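Local coordinates for protein putative isochorismatase (Burkholderia xenovorans, PDB 3OQP) that probably acts as a hydrolase of the isochorismatase family, its specific substrate not being established, at residues L34-R39 with L140-G145. Sequence-based numbering, arbitrary orientation.
Sequences LANIAR and LHDATG
Asn36, on the helix 30-47, reaches across to Asp142 and Ala143, which lie in the turn that follows strand 136-140 in the six-stranded parallel sheet of the alpha/beta isochorismatase fold. The contact joins a helix flanking the sheet to the loop at the C-terminal end of a strand.

One hydrogen bond makes the polar link. Asn36 ND2 donates to the backbone Asp142 O at 3.0 Å, nearly straight at 170°. The acceptor sits in the plane of the amide, yet the nitrogen stands well above the carbonyl plane. Asn36 ND2 also sits over the face of the Asp142 carboxylate, 3.5 Å from CG of Asp142, the two side chains crossing at about a right angle and their planes 33° apart; Asp142 OD1 bonds instead to Thr179, at the start of helix 179-188.

Arg39, one turn further along the helix, holds the other end of the amide. It comes side-on with NE and NH2, both directed at Asn36 OD1, the NH2 bond being 2.8 Å long. With ND2 given to the turn and OD1 taken by the guanidinium, the amide is fixed in rotation. Arg39 NH1 forms a salt bridge with Asp180, so the same arginine ties this helix to helix 179-188.

The apolar part centres on Ala143. Its CB lies 4.0 Å from Ile37 CG1 and packs equally near the CB of Asn36. Ile37 keeps CG1 anti to its carbonyl carbon (chi1 -72°), which swings this branch toward the turn. Separately, Ile37 CG1 and CD1 rest against the carbonyl oxygen Ala143 O, CG1 at 3.4 Å.

The type I turn from Leu140 to Ala143 closes with Ala143 N to Leu140 O; Thr144, the next residue, adds OG1 to the same oxygen from the opposite face of its carbonyl plane, at 3.0 Å.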
# COMPACT_ATOMS: atom_id res chain seq x y z
N LEU A 34 -0.26 0.75 -22.05
CA LEU A 34 -0.90 -0.37 -22.76
C LEU A 34 0.09 -1.05 -23.68
O LEU A 34 0.13 -2.29 -23.73
CB LEU A 34 -2.12 0.10 -23.56
CG LEU A 34 -3.35 0.42 -22.75
CD1 LEU A 34 -4.35 1.21 -23.60
CD2 LEU A 34 -4.04 -0.84 -22.20
N ALA A 35 0.89 -0.26 -24.40
CA ALA A 35 1.87 -0.83 -25.30
C ALA A 35 2.92 -1.67 -24.56
O ALA A 35 3.34 -2.71 -25.04
CB ALA A 35 2.53 0.26 -26.14
N ASN A 36 3.31 -1.21 -23.37
CA ASN A 36 4.31 -1.94 -22.61
C ASN A 36 3.79 -3.20 -21.98
O ASN A 36 4.46 -4.20 -21.89
CB ASN A 36 4.93 -1.02 -21.56
CG ASN A 36 5.91 -0.06 -22.16
OD1 ASN A 36 6.52 -0.35 -23.21
ND2 ASN A 36 6.00 1.11 -21.59
N ILE A 37 2.52 -3.16 -21.59
CA ILE A 37 1.77 -4.37 -21.10
C ILE A 37 1.84 -5.41 -22.21
O ILE A 37 2.14 -6.59 -21.96
CB ILE A 37 0.30 -4.06 -20.67
CG1 ILE A 37 0.29 -3.28 -19.34
CG2 ILE A 37 -0.54 -5.32 -20.47
CD1 ILE A 37 -0.95 -2.47 -19.06
N ALA A 38 1.50 -5.00 -23.44
CA ALA A 38 1.47 -5.94 -24.57
C ALA A 38 2.88 -6.52 -24.80
O ALA A 38 3.03 -7.68 -25.09
CB ALA A 38 0.96 -5.25 -25.84
N ARG A 39 3.91 -5.67 -24.77
CA ARG A 39 5.30 -6.16 -24.95
C ARG A 39 5.65 -7.14 -23.86
O ARG A 39 6.22 -8.18 -24.14
CB ARG A 39 6.32 -5.03 -24.96
CG ARG A 39 6.28 -4.12 -26.16
CD ARG A 39 7.58 -3.33 -26.33
NE ARG A 39 7.82 -2.51 -25.23
CZ ARG A 39 8.97 -2.43 -24.55
NH1 ARG A 39 10.03 -3.17 -24.79
NH2 ARG A 39 9.01 -1.56 -23.59
N LEU A 140 6.59 -3.10 -12.90
CA LEU A 140 6.99 -2.46 -14.13
C LEU A 140 6.39 -1.05 -14.18
O LEU A 140 5.18 -0.88 -14.45
CB LEU A 140 6.64 -3.31 -15.35
CG LEU A 140 7.22 -4.73 -15.27
CD1 LEU A 140 7.03 -5.49 -16.60
CD2 LEU A 140 8.68 -4.78 -14.77
N HIS A 141 7.23 -0.03 -13.92
CA HIS A 141 6.72 1.32 -13.66
C HIS A 141 6.10 1.95 -14.93
O HIS A 141 5.40 2.95 -14.84
CB HIS A 141 7.78 2.22 -13.06
CG HIS A 141 8.93 2.44 -13.96
ND1 HIS A 141 8.82 3.19 -15.10
CD2 HIS A 141 10.19 1.99 -13.89
CE1 HIS A 141 10.03 3.27 -15.64
NE2 HIS A 141 10.86 2.50 -14.96
N ASP A 142 6.40 1.40 -16.09
CA ASP A 142 5.94 1.94 -17.37
C ASP A 142 4.83 1.08 -17.99
O ASP A 142 4.39 1.35 -19.11
CB ASP A 142 7.14 2.15 -18.29
CG ASP A 142 7.86 0.87 -18.64
OD1 ASP A 142 7.43 -0.20 -18.23
OD2 ASP A 142 8.92 1.01 -19.29
N ALA A 143 4.35 0.06 -17.24
CA ALA A 143 3.28 -0.84 -17.62
C ALA A 143 2.19 -0.87 -16.57
O ALA A 143 1.41 -1.83 -16.51
CB ALA A 143 3.85 -2.21 -17.90
N THR A 144 2.08 0.22 -15.86
CA THR A 144 1.18 0.44 -14.75
C THR A 144 0.66 1.89 -14.80
O THR A 144 0.99 2.61 -15.72
CB THR A 144 1.85 0.12 -13.43
OG1 THR A 144 3.07 0.86 -13.32
CG2 THR A 144 2.19 -1.39 -13.34
N GLY A 145 -0.08 2.36 -13.82
CA GLY A 145 -0.46 3.77 -13.79
C GLY A 145 -1.54 4.12 -12.79
O GLY A 145 -2.19 3.21 -12.19